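Local coordinates for FEZ-1 protein (Fluoribacter gormanii, PDB 5WCK), which probably hydrolyses beta-lactam antibiotics, as a monomeric subclass B3 metallo-beta-lactamase with two zinc ions in its active site, at residues A[144-149]-A[153-158]; A[70-75]-A[95-100]; A[198-203]-A[248-253]; A[74-79]-A[212-217]. The protein carries 2 engineered substitutions. All blocks are in the same frame, centred on the assembly; numbering follows the deposited sequence.

Interaction 1 (A[144-149]-A[153-158]). With ZN (zinc ion), chain D.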
loop_
_atom_site.group_PDB
_atom_site.type_symbol
_atom_site.label_atom_id
_atom_site.label_comp_id
_atom_site.label_asym_id
_atom_site.label_seq_id
_atom_site.Cartn_x
_atom_site.Cartn_y
_atom_site.Cartn_z
ATOM N N HIS A 144 -4.284 9.080 -3.207
ATOM C CA HIS A 144 -3.746 10.274 -2.577
ATOM C C HIS A 144 -2.226 10.204 -2.610
ATOM O O HIS A 144 -1.641 9.258 -2.096
ATOM C CB HIS A 144 -4.225 10.449 -1.138
ATOM C CG HIS A 144 -5.705 10.492 -1.007
ATOM N ND1 HIS A 144 -6.419 11.669 -0.976
ATOM C CD2 HIS A 144 -6.607 9.487 -0.932
ATOM C CE1 HIS A 144 -7.705 11.377 -0.824
ATOM N NE2 HIS A 144 -7.840 10.064 -0.804
ATOM N N LEU A 145 -1.604 11.222 -3.206
ATOM C CA LEU A 145 -0.161 11.313 -3.197
ATOM C C LEU A 145 0.290 11.718 -1.788
ATOM O O LEU A 145 -0.001 12.836 -1.321
ATOM C CB LEU A 145 0.287 12.317 -4.262
ATOM C CG LEU A 145 1.787 12.540 -4.406
ATOM C CD1 LEU A 145 2.531 11.275 -4.713
ATOM C CD2 LEU A 145 2.054 13.582 -5.478
ATOM N N THR A 146 1.015 10.805 -1.144
ATOM C CA THR A 146 1.608 11.029 0.157
ATOM C C THR A 146 3.086 10.706 0.037
ATOM O O THR A 146 3.540 9.636 0.441
ATOM C CB THR A 146 0.905 10.193 1.233
ATOM O OG1 THR A 146 0.938 8.799 0.918
ATOM C CG2 THR A 146 -0.526 10.657 1.405
ATOM N N PRO A 147 3.856 11.619 -0.589
ATOM C CA PRO A 147 5.234 11.326 -0.958
ATOM C C PRO A 147 6.228 11.469 0.192
ATOM O O PRO A 147 5.902 11.961 1.278
ATOM C CB PRO A 147 5.486 12.379 -2.040
ATOM C CG PRO A 147 4.708 13.576 -1.557
ATOM C CD PRO A 147 3.457 12.989 -0.944
ATOM N N GLY A 148 7.441 11.007 -0.087
ATOM C CA GLY A 148 8.566 11.044 0.850
ATOM C C GLY A 148 9.240 9.688 0.932
ATOM O O GLY A 148 10.410 9.526 0.539
ATOM N N HIS A 149 8.479 8.682 1.392
ATOM C CA HIS A 149 8.962 7.306 1.449
ATOM C C HIS A 149 9.381 6.828 0.055
ATOM O O HIS A 149 10.410 6.160 -0.094
ATOM C CB HIS A 149 7.932 6.391 2.130
ATOM C CG HIS A 149 8.418 4.994 2.245
ATOM N ND1 HIS A 149 9.248 4.571 3.268
ATOM C CD2 HIS A 149 8.234 3.939 1.425
ATOM C CE1 HIS A 149 9.543 3.282 3.070
ATOM N NE2 HIS A 149 8.930 2.872 1.942
ATOM N N CYS A 153 4.545 7.627 -3.496
ATOM C CA CYS A 153 3.832 6.797 -2.535
ATOM C C CYS A 153 2.365 7.220 -2.493
ATOM O O CYS A 153 2.058 8.434 -2.433
ATOM C CB CYS A 153 4.452 6.955 -1.158
ATOM S SG CYS A 153 3.627 5.904 0.059
ATOM N N THR A 154 1.490 6.211 -2.546
ATOM C CA THR A 154 0.049 6.387 -2.698
ATOM C C THR A 154 -0.642 5.835 -1.453
ATOM O O THR A 154 -0.460 4.687 -1.110
ATOM C CB THR A 154 -0.475 5.708 -3.968
ATOM O OG1 THR A 154 0.275 6.233 -5.072
ATOM C CG2 THR A 154 -1.962 5.918 -4.188
ATOM N N THR A 155 -1.490 6.671 -0.857
ATOM C CA THR A 155 -2.420 6.258 0.172
ATOM C C THR A 155 -3.784 6.108 -0.505
ATOM O O THR A 155 -4.312 7.068 -1.072
ATOM C CB THR A 155 -2.445 7.278 1.309
ATOM O OG1 THR A 155 -1.190 7.182 1.995
ATOM C CG2 THR A 155 -3.562 7.013 2.298
ATOM N N TRP A 156 -4.331 4.902 -0.454
ATOM C CA TRP A 156 -5.568 4.554 -1.147
ATOM C C TRP A 156 -6.744 4.692 -0.184
ATOM O O TRP A 156 -6.663 4.190 0.918
ATOM C CB TRP A 156 -5.480 3.128 -1.714
ATOM C CG TRP A 156 -4.594 2.987 -2.919
ATOM C CD1 TRP A 156 -3.331 2.469 -3.004
ATOM C CD2 TRP A 156 -4.938 3.418 -4.236
ATOM N NE1 TRP A 156 -2.855 2.570 -4.290
ATOM C CE2 TRP A 156 -3.839 3.122 -5.074
ATOM C CE3 TRP A 156 -6.083 4.001 -4.776
ATOM C CZ2 TRP A 156 -3.876 3.431 -6.433
ATOM C CZ3 TRP A 156 -6.119 4.282 -6.120
ATOM C CH2 TRP A 156 -5.017 4.012 -6.929
ATOM N N THR A 157 -7.826 5.345 -0.617
ATOM C CA THR A 157 -9.011 5.451 0.219
ATOM C C THR A 157 -10.247 4.975 -0.541
ATOM O O THR A 157 -10.326 5.041 -1.771
ATOM C CB THR A 157 -9.189 6.872 0.767
ATOM O OG1 THR A 157 -9.466 7.752 -0.327
ATOM C CG2 THR A 157 -7.996 7.348 1.571
ATOM N N MET A 158 -11.204 4.463 0.242
ATOM C CA MET A 158 -12.519 4.134 -0.287
ATOM C C MET A 158 -13.530 4.169 0.855
ATOM O O MET A 158 -13.156 4.060 2.003
ATOM C CB MET A 158 -12.557 2.764 -0.966
ATOM C CG MET A 158 -12.232 1.636 -0.027
ATOM S SD MET A 158 -11.976 0.014 -0.797
ATOM C CE MET A 158 -13.563 -0.214 -1.588
HETATM ZN ZN ZN D . 9.016 1.037 0.968
HETATM O O HOH W 1 8.960 -0.793 1.691
#
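His144 and Thr155 form an antiparallel hydrogen-bonded pair: His144 N gives to Thr155 O, and Thr155 N gives to His144 O at 2.9 Å with an N-H...O angle of 165°. The imidazole then reaches two residues further along the partner strand. With CG anti to the carbonyl carbon (chi1 -57°), NE2 comes to 2.9 Å from Thr157 OG1, the hydroxyl meeting the ring at its edge and near its plane; either atom could be the donor. Past the non-hydrogen-bonded pair Leu145-Thr154, Thr146 N binds Cys153 O at 2.9 Å. Thr146 OG1 and Thr155 OG1 lie 2.9 Å apart in a hydroxyl-hydroxyl bond, the two side chains crossing at about a right angle, and Gly173 N holds Thr155 OG1 as well. The chain then turns through Pro147 and Gly148 to His149, whose NE2 binds a zinc ion at 2.1 Å; between that metal and Gly176 O at ND1 the ring is held at both nitrogens. His71 and His73 are the other protein ligands of this metal. The pairing closes the beta hairpin of strands 139-145 and 154-162, with strand 165-172 alongside and helix 192-204 packed against Thr146 and Thr155.

Interaction 2 (A[70-75]-A[95-100]). With ZN (zinc ion), chain D; ZN (zinc ion), chain C.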
loop_
_atom_site.group_PDB
_atom_site.type_symbol
_atom_site.label_atom_id
_atom_site.label_comp_id
_atom_site.label_asym_id
_atom_site.label_seq_id
_atom_site.Cartn_x
_atom_site.Cartn_y
_atom_site.Cartn_z
ATOM N N SER A 70 0.851 0.262 -3.262
ATOM C CA SER A 70 1.043 1.324 -2.270
ATOM C C SER A 70 2.200 2.248 -2.678
ATOM O O SER A 70 2.104 3.454 -2.573
ATOM C CB SER A 70 1.320 0.751 -0.905
ATOM O OG SER A 70 0.155 0.120 -0.382
ATOM N N HIS A 71 3.327 1.649 -3.051
ATOM C CA HIS A 71 4.476 2.432 -3.481
ATOM C C HIS A 71 5.480 1.522 -4.197
ATOM O O HIS A 71 5.421 0.312 -4.075
ATOM C CB HIS A 71 5.108 3.201 -2.306
ATOM C CG HIS A 71 5.771 2.386 -1.249
ATOM N ND1 HIS A 71 5.159 2.085 -0.029
ATOM C CD2 HIS A 71 7.007 1.852 -1.187
ATOM C CE1 HIS A 71 6.011 1.416 0.726
ATOM N NE2 HIS A 71 7.156 1.266 0.049
ATOM N N ALA A 72 6.402 2.159 -4.930
ATOM C CA ALA A 72 7.339 1.458 -5.822
ATOM C C ALA A 72 8.604 1.027 -5.070
ATOM O O ALA A 72 9.672 1.582 -5.273
ATOM C CB ALA A 72 7.673 2.333 -7.014
ATOM N N HIS A 73 8.462 0.024 -4.202
ATOM C CA HIS A 73 9.557 -0.745 -3.642
ATOM C C HIS A 73 9.289 -2.233 -3.900
ATOM O O HIS A 73 8.140 -2.668 -4.013
ATOM C CB HIS A 73 9.739 -0.477 -2.148
ATOM C CG HIS A 73 10.450 0.789 -1.824
ATOM N ND1 HIS A 73 10.309 1.438 -0.585
ATOM C CD2 HIS A 73 11.329 1.527 -2.543
ATOM C CE1 HIS A 73 11.089 2.508 -0.585
ATOM N NE2 HIS A 73 11.691 2.609 -1.772
ATOM N N PHE A 74 10.371 -3.008 -3.976
ATOM C CA PHE A 74 10.266 -4.429 -4.327
ATOM C C PHE A 74 9.288 -5.197 -3.429
ATOM O O PHE A 74 8.633 -6.138 -3.908
ATOM C CB PHE A 74 11.645 -5.110 -4.304
ATOM C CG PHE A 74 12.187 -5.343 -2.921
ATOM C CD1 PHE A 74 12.876 -4.349 -2.248
ATOM C CD2 PHE A 74 11.956 -6.538 -2.260
ATOM C CE1 PHE A 74 13.331 -4.542 -0.953
ATOM C CE2 PHE A 74 12.413 -6.733 -0.967
ATOM C CZ PHE A 74 13.096 -5.734 -0.310
ATOM N N ASP A 75 9.190 -4.837 -2.139
ATOM C CA ASP A 75 8.375 -5.605 -1.202
ATOM C C ASP A 75 6.878 -5.409 -1.475
ATOM O O ASP A 75 6.094 -6.199 -0.972
ATOM C CB ASP A 75 8.734 -5.325 0.262
ATOM C CG ASP A 75 8.650 -3.880 0.715
ATOM O OD1 ASP A 75 8.992 -3.005 -0.096
ATOM O OD2 ASP A 75 8.305 -3.633 1.898
ATOM N N ASP A 95 2.157 8.765 -11.046
ATOM C CA ASP A 95 3.105 9.409 -11.949
ATOM C C ASP A 95 4.530 9.370 -11.387
ATOM O O ASP A 95 5.456 8.874 -12.054
ATOM C CB ASP A 95 2.625 10.821 -12.261
ATOM C CG ASP A 95 3.411 11.552 -13.343
ATOM O OD1 ASP A 95 4.112 10.875 -14.134
ATOM O OD2 ASP A 95 3.270 12.792 -13.416
ATOM N N GLU A 96 4.707 9.887 -10.172
ATOM C CA GLU A 96 6.039 10.086 -9.605
ATOM C C GLU A 96 6.781 8.770 -9.346
ATOM O O GLU A 96 8.035 8.799 -9.202
ATOM C CB GLU A 96 5.944 10.890 -8.312
ATOM C CG GLU A 96 5.575 12.364 -8.502
ATOM C CD GLU A 96 4.109 12.737 -8.724
ATOM O OE1 GLU A 96 3.223 11.820 -8.831
ATOM O OE2 GLU A 96 3.822 13.959 -8.823
ATOM N N ASP A 97 6.069 7.629 -9.277
ATOM C CA ASP A 97 6.712 6.331 -9.089
ATOM C C ASP A 97 6.852 5.485 -10.378
ATOM O O ASP A 97 7.392 4.407 -10.330
ATOM C CB ASP A 97 5.990 5.504 -8.029
ATOM C CG ASP A 97 6.520 5.674 -6.618
ATOM O OD1 ASP A 97 7.519 6.420 -6.427
ATOM O OD2 ASP A 97 5.902 5.069 -5.717
ATOM N N VAL A 98 6.360 5.985 -11.518
ATOM C CA VAL A 98 6.351 5.216 -12.777
ATOM C C VAL A 98 7.783 4.881 -13.202
ATOM O O VAL A 98 8.049 3.737 -13.600
ATOM C CB VAL A 98 5.579 5.953 -13.869
ATOM C CG1 VAL A 98 5.810 5.309 -15.243
ATOM C CG2 VAL A 98 4.090 5.995 -13.523
ATOM N N SER A 99 8.709 5.849 -13.080
ATOM C CA SER A 99 10.089 5.584 -13.515
ATOM C C SER A 99 10.660 4.363 -12.783
ATOM O O SER A 99 11.355 3.515 -13.367
ATOM C CB SER A 99 10.970 6.785 -13.322
ATOM O OG SER A 99 12.314 6.454 -13.615
ATOM N N VAL A 100 10.420 4.274 -11.471
ATOM C CA VAL A 100 10.952 3.145 -10.718
ATOM C C VAL A 100 10.337 1.823 -11.195
ATOM O O VAL A 100 11.040 0.819 -11.315
ATOM C CB VAL A 100 10.774 3.347 -9.204
ATOM C CG1 VAL A 100 11.088 2.099 -8.435
ATOM C CG2 VAL A 100 11.634 4.508 -8.732
HETATM ZN ZN ZN D . 9.016 1.037 0.968
HETATM ZN ZN ZN C . 7.521 -1.873 2.595
HETATM O O HOH W 1 8.960 -0.793 1.691
#
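Ala72 and Asp97 share the hydrogen bond of this contact: Ala72 N gives to Asp97 OD2 at 3.1 Å, with an N-H...O angle of 147°. The donor comes from above the carboxylate, 55° out of its plane. Thr150 OG1 bonds to the same oxygen, which therefore has two partners in a buried setting. Apolar packing adds to this: the Ala72 methyl carbon CB lies 3.7 Å from Val100 CG1, one turn along helix 95-103, and the same branch brushes Ala72 O. Ala72, itself the centre of an inverse gamma turn, thus fits against both Asp97 and Val100. That turn belongs to the HxHxDH signature of the metallo-beta-lactamase superfamily, in which the residue held by the helix separates two metal ligands. The metal bonds all come from the 70-75 side. His71 NE2 and His73 ND1, each at 2.1 Å, bind one zinc ion, with His149 as third protein ligand. His71 ND1 is bonded to Gly173 O, which helps set the turn of that ring. Asp75 OD2 binds the second zinc ion at 2.0 Å, while Asp75 OD1 accepts a 2.8 Å hydrogen bond from the water that bridges the two metals.

Interaction 3 (A[198-203]-A[248-253]). With SO4 (sulfate ion), chain J.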
loop_
_atom_site.group_PDB
_atom_site.type_symbol
_atom_site.label_atom_id
_atom_site.label_comp_id
_atom_site.label_asym_id
_atom_site.label_seq_id
_atom_site.Cartn_x
_atom_site.Cartn_y
_atom_site.Cartn_z
ATOM N N HIS A 198 4.353 17.456 3.641
ATOM C CA HIS A 198 3.079 17.495 2.949
ATOM C C HIS A 198 2.251 16.255 3.289
ATOM O O HIS A 198 1.055 16.358 3.559
ATOM C CB HIS A 198 3.281 17.626 1.435
ATOM C CG HIS A 198 2.002 17.593 0.684
ATOM N ND1 HIS A 198 1.089 18.634 0.740
ATOM C CD2 HIS A 198 1.461 16.644 -0.102
ATOM C CE1 HIS A 198 0.047 18.321 -0.017
ATOM N NE2 HIS A 198 0.234 17.114 -0.520
ATOM N N SER A 199 2.885 15.075 3.279
ATOM C CA SER A 199 2.189 13.838 3.612
ATOM C C SER A 199 1.598 13.919 5.026
ATOM O O SER A 199 0.493 13.452 5.274
ATOM C CB SER A 199 3.072 12.653 3.498
ATOM O OG SER A 199 3.377 12.389 2.146
ATOM N N ILE A 200 2.387 14.437 5.957
ATOM C CA ILE A 200 1.918 14.599 7.350
ATOM C C ILE A 200 0.683 15.503 7.378
ATOM O O ILE A 200 -0.322 15.172 8.028
ATOM C CB ILE A 200 3.038 15.123 8.260
ATOM C CG1 ILE A 200 4.121 14.056 8.431
ATOM C CG2 ILE A 200 2.479 15.574 9.601
ATOM C CD1 ILE A 200 5.424 14.569 8.926
ATOM N N LYS A 201 0.757 16.635 6.684
ATOM C CA LYS A 201 -0.385 17.550 6.679
ATOM C C LYS A 201 -1.632 16.839 6.129
ATOM O O LYS A 201 -2.733 16.959 6.710
ATOM C CB LYS A 201 -0.047 18.814 5.890
ATOM C CG LYS A 201 -1.192 19.798 5.801
ATOM C CD LYS A 201 -0.792 21.050 5.055
ATOM C CE LYS A 201 -1.919 22.067 4.990
ATOM N NZ LYS A 201 -1.507 23.262 4.212
ATOM N N VAL A 202 -1.493 16.139 4.994
ATOM C CA VAL A 202 -2.617 15.429 4.342
ATOM C C VAL A 202 -3.181 14.369 5.293
ATOM O O VAL A 202 -4.404 14.289 5.502
ATOM C CB VAL A 202 -2.172 14.788 3.012
ATOM C CG1 VAL A 202 -3.140 13.731 2.479
ATOM C CG2 VAL A 202 -1.899 15.871 1.977
ATOM N N LEU A 203 -2.304 13.535 5.853
ATOM C CA LEU A 203 -2.788 12.409 6.656
ATOM C C LEU A 203 -3.400 12.871 7.995
ATOM O O LEU A 203 -4.407 12.278 8.470
ATOM C CB LEU A 203 -1.632 11.429 6.862
ATOM C CG LEU A 203 -1.256 10.637 5.622
ATOM C CD1 LEU A 203 0.048 9.910 5.882
ATOM C CD2 LEU A 203 -2.346 9.662 5.188
ATOM N N GLN A 248 2.330 9.358 15.430
ATOM C CA GLN A 248 3.583 8.718 15.786
ATOM C C GLN A 248 4.581 8.807 14.619
ATOM O O GLN A 248 5.732 9.103 14.817
ATOM C CB GLN A 248 3.379 7.254 16.172
ATOM C CG GLN A 248 4.672 6.560 16.584
ATOM C CD GLN A 248 5.226 7.165 17.851
ATOM O OE1 GLN A 248 4.532 7.270 18.864
ATOM N NE2 GLN A 248 6.474 7.606 17.792
ATOM N N LYS A 249 4.135 8.503 13.396
ATOM C CA LYS A 249 5.025 8.537 12.252
ATOM C C LYS A 249 5.418 9.987 11.937
ATOM O O LYS A 249 6.549 10.234 11.506
ATOM C CB LYS A 249 4.431 7.819 11.041
ATOM C CG LYS A 249 4.238 6.322 11.212
ATOM C CD LYS A 249 5.459 5.571 11.751
ATOM C CE LYS A 249 6.717 5.777 10.939
ATOM N NZ LYS A 249 7.863 5.092 11.595
ATOM N N ALA A 250 4.523 10.957 12.183
ATOM C CA ALA A 250 4.888 12.364 11.998
ATOM C C ALA A 250 6.000 12.721 12.997
ATOM O O ALA A 250 7.004 13.359 12.653
ATOM C CB ALA A 250 3.675 13.241 12.172
ATOM N N ASN A 251 5.842 12.277 14.252
ATOM C CA ASN A 251 6.835 12.541 15.271
ATOM C C ASN A 251 8.155 11.841 14.902
ATOM O O ASN A 251 9.224 12.428 15.055
ATOM C CB ASN A 251 6.309 12.144 16.651
ATOM C CG ASN A 251 5.299 13.147 17.179
ATOM O OD1 ASN A 251 5.342 14.319 16.809
ATOM N ND2 ASN A 251 4.380 12.695 18.022
ATOM N N ASP A 252 8.091 10.593 14.411
ATOM C CA ASP A 252 9.281 9.832 13.991
ATOM C C ASP A 252 10.042 10.595 12.893
ATOM O O ASP A 252 11.279 10.627 12.889
ATOM C CB ASP A 252 8.919 8.433 13.496
ATOM C CG ASP A 252 8.402 7.476 14.563
ATOM O OD1 ASP A 252 8.558 7.794 15.765
ATOM O OD2 ASP A 252 7.807 6.409 14.178
ATOM N N PHE A 253 9.308 11.194 11.954
ATOM C CA PHE A 253 9.921 11.944 10.882
ATOM C C PHE A 253 10.693 13.133 11.470
ATOM O O PHE A 253 11.870 13.355 11.124
ATOM C CB PHE A 253 8.903 12.416 9.835
ATOM C CG PHE A 253 9.467 13.475 8.928
ATOM C CD1 PHE A 253 10.280 13.143 7.856
ATOM C CD2 PHE A 253 9.248 14.820 9.177
ATOM C CE1 PHE A 253 10.853 14.122 7.071
ATOM C CE2 PHE A 253 9.804 15.803 8.380
ATOM C CZ PHE A 253 10.609 15.453 7.329
HETATM S S SO4 J . 6.230 1.543 11.449
HETATM O O1 SO4 J . 6.663 0.157 11.193
HETATM O O2 SO4 J . 5.392 2.027 10.312
HETATM O O3 SO4 J . 5.443 1.592 12.705
HETATM O O4 SO4 J . 7.435 2.400 11.563
#
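Lys249 NZ, next in the chain to the Ala250 that Ile200 packs against, is gripped by two anions: Asp252 OD2 at 2.9 Å in a salt bridge, and O4 of a sulfate ion at 2.7 Å. The lysine chain bends at its second and third torsions (chi2 -49°, chi3 -55°), which turns the ammonium forward along its own helix to Asp252, one turn on. Asp252 OD2 receives it on the anti lone pair. The other carboxylate oxygen, Asp252 OD1, takes Gln248 NE2 at 2.9 Å from above the carboxylate plane, so both oxygens are tied within a single turn. The sulfate, probably from the crystallisation liquor, is also bonded by Tyr245 OH. Across the contact the chemistry is purely apolar. Helix 192-204 meets the long C-terminal helix 239-262 here, both belonging to the outer helical layer that flanks one sheet of the alpha-beta/beta-alpha sandwich. Ile200 sits between Ala250 and Phe253, which lie one turn apart: its CG2 branch is 3.7 Å from Ala250 CB, and at the end of the other branch CD1 is 3.8 Å from Phe253 CD2. The phenyl CG points anti to the backbone N (chi1 165°), carrying the ring toward helix 192-204, where it also meets Tyr196, Ala193 and Lys197. One turn further along helix 192-204, Leu203 packs on Ile246.

Interaction 4 (A[74-79]-A[212-217]). With ZN (zinc ion), chain C.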
loop_
_atom_site.group_PDB
_atom_site.type_symbol
_atom_site.label_atom_id
_atom_site.label_comp_id
_atom_site.label_asym_id
_atom_site.label_seq_id
_atom_site.Cartn_x
_atom_site.Cartn_y
_atom_site.Cartn_z
ATOM N N PHE A 74 10.371 -3.008 -3.976
ATOM C CA PHE A 74 10.266 -4.429 -4.327
ATOM C C PHE A 74 9.288 -5.197 -3.429
ATOM O O PHE A 74 8.633 -6.138 -3.908
ATOM C CB PHE A 74 11.645 -5.110 -4.304
ATOM C CG PHE A 74 12.187 -5.343 -2.921
ATOM C CD1 PHE A 74 12.876 -4.349 -2.248
ATOM C CD2 PHE A 74 11.956 -6.538 -2.260
ATOM C CE1 PHE A 74 13.331 -4.542 -0.953
ATOM C CE2 PHE A 74 12.413 -6.733 -0.967
ATOM C CZ PHE A 74 13.096 -5.734 -0.310
ATOM N N ASP A 75 9.190 -4.837 -2.139
ATOM C CA ASP A 75 8.375 -5.605 -1.202
ATOM C C ASP A 75 6.878 -5.409 -1.475
ATOM O O ASP A 75 6.094 -6.199 -0.972
ATOM C CB ASP A 75 8.734 -5.325 0.262
ATOM C CG ASP A 75 8.650 -3.880 0.715
ATOM O OD1 ASP A 75 8.992 -3.005 -0.096
ATOM O OD2 ASP A 75 8.305 -3.633 1.898
ATOM N N HIS A 76 6.494 -4.366 -2.226
ATOM C CA HIS A 76 5.093 -4.147 -2.588
ATOM C C HIS A 76 4.805 -4.401 -4.063
ATOM O O HIS A 76 3.639 -4.642 -4.403
ATOM C CB HIS A 76 4.649 -2.735 -2.159
ATOM C CG HIS A 76 4.970 -2.498 -0.728
ATOM N ND1 HIS A 76 4.303 -3.136 0.291
ATOM C CD2 HIS A 76 5.980 -1.820 -0.140
ATOM C CE1 HIS A 76 4.868 -2.831 1.444
ATOM N NE2 HIS A 76 5.869 -2.001 1.229
ATOM N N ALA A 77 5.832 -4.367 -4.923
ATOM C CA ALA A 77 5.630 -4.294 -6.378
ATOM C C ALA A 77 6.414 -5.357 -7.166
ATOM O O ALA A 77 6.267 -5.396 -8.383
ATOM C CB ALA A 77 5.993 -2.924 -6.881
ATOM N N ALA A 78 7.257 -6.168 -6.525
ATOM C CA ALA A 78 8.123 -7.100 -7.314
ATOM C C ALA A 78 7.299 -8.110 -8.124
ATOM O O ALA A 78 7.724 -8.518 -9.217
ATOM C CB ALA A 78 9.065 -7.832 -6.409
ATOM N N GLY A 79 6.151 -8.512 -7.596
ATOM C CA GLY A 79 5.296 -9.549 -8.219
ATOM C C GLY A 79 4.452 -9.051 -9.384
ATOM O O GLY A 79 3.690 -9.837 -9.953
ATOM N N LEU A 212 -5.712 0.805 7.641
ATOM C CA LEU A 212 -4.937 -0.248 6.959
ATOM C C LEU A 212 -3.606 0.343 6.487
ATOM O O LEU A 212 -3.341 1.572 6.640
ATOM C CB LEU A 212 -5.756 -0.798 5.786
ATOM C CG LEU A 212 -7.123 -1.372 6.151
ATOM C CD1 LEU A 212 -7.951 -1.635 4.897
ATOM C CD2 LEU A 212 -6.972 -2.652 6.964
ATOM N N GLY A 213 -2.770 -0.520 5.905
ATOM C CA GLY A 213 -1.454 -0.105 5.484
ATOM C C GLY A 213 -0.772 -1.137 4.617
ATOM O O GLY A 213 -1.269 -2.231 4.384
ATOM N N SER A 214 0.358 -0.719 4.065
ATOM C CA SER A 214 1.161 -1.587 3.177
ATOM C C SER A 214 1.833 -2.739 3.939
ATOM O O SER A 214 2.189 -3.743 3.318
ATOM C CB SER A 214 2.128 -0.759 2.420
ATOM O OG SER A 214 2.950 0.001 3.297
ATOM N N HIS A 215 2.003 -2.601 5.260
ATOM C CA HIS A 215 2.533 -3.639 6.109
ATOM C C HIS A 215 1.557 -3.915 7.261
ATOM O O HIS A 215 1.024 -2.990 7.888
ATOM C CB HIS A 215 3.911 -3.277 6.689
ATOM C CG HIS A 215 5.014 -3.224 5.694
ATOM N ND1 HIS A 215 5.859 -4.302 5.500
ATOM C CD2 HIS A 215 5.402 -2.278 4.819
ATOM C CE1 HIS A 215 6.743 -3.989 4.576
ATOM N NE2 HIS A 215 6.496 -2.759 4.137
ATOM N N ALA A 216 1.382 -5.205 7.546
ATOM C CA ALA A 216 0.518 -5.718 8.613
ATOM C C ALA A 216 0.815 -5.062 9.964
ATOM O O ALA A 216 -0.115 -4.717 10.719
ATOM C CB ALA A 216 0.690 -7.212 8.707
ATOM N N GLY A 217 2.101 -4.860 10.270
ATOM C CA GLY A 217 2.517 -4.324 11.546
ATOM C C GLY A 217 2.098 -2.869 11.758
ATOM O O GLY A 217 1.996 -2.418 12.907
HETATM ZN ZN ZN C . 7.521 -1.873 2.595
HETATM O O HOH W 1 8.960 -0.793 1.691
#
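In His76 and His215 alike CG stands anti to the carbonyl carbon (chi1 -52° and -68°), and these turns bring the two NE2 atoms to the same zinc ion. Asp75 OD2 is the third protein ligand. Together with a water they form the second zinc site of the metallo-beta-lactamase fold: Asp75 and His76 come from the HxHxDH motif at the start of helix 74-77, and His215 from the loop after strand 210-213, far away in the sequence. The three ligand atoms are close because all bind one metal; the 3.1 Å between His76 NE2 and His215 NE2 is a ligand-to-ligand spacing, not a hydrogen bond. The two imidazoles, centroids 4.7 Å apart, are turned almost perpendicular, their planes at 89°. Asp75 OD2 approaches the His215 ring at its edge, 3.0 Å from NE2. Behind this first shell Asp24 OD1 bonds to His215 ND1; the negative carboxylate would probably make NE2 a better donor to the metal. Ser214, its own hydroxyl bonded to Gly173 O, lies beside the CE1 edge of His76, next to the zinc-binding nitrogen: Ser214 CB is 3.6 Å from His76 CE1, and Ser214 O lies 3.4 Å from that carbon, near the ring plane.

How the interactions relate
All four contacts are buried. Interactions 1, 2 and 4 converge on the dinuclear site, sharing its bridging water; interaction 3 simply lies further from the chain's centre and the zinc ions, where two helices pack. Interactions 1 and 2 supply the three histidines of one zinc ion; interactions 2 and 4 both use helix 74-77 and meet the other, through Asp75. Interaction 1 is backbone pairing extended by hydroxyl and imidazole bonds, interaction 2 holds the metal loop's backbone through one carboxylate bond and a small apolar contact, and interaction 4 is joined chiefly by the metal itself. Apolar contact alone unites the segments of interaction 3, yet Ser199 OG, bonded to Pro147 O, ties its helix to the turn leading to His149. Thr154 N and Ser70 O connect interactions 1 and 2.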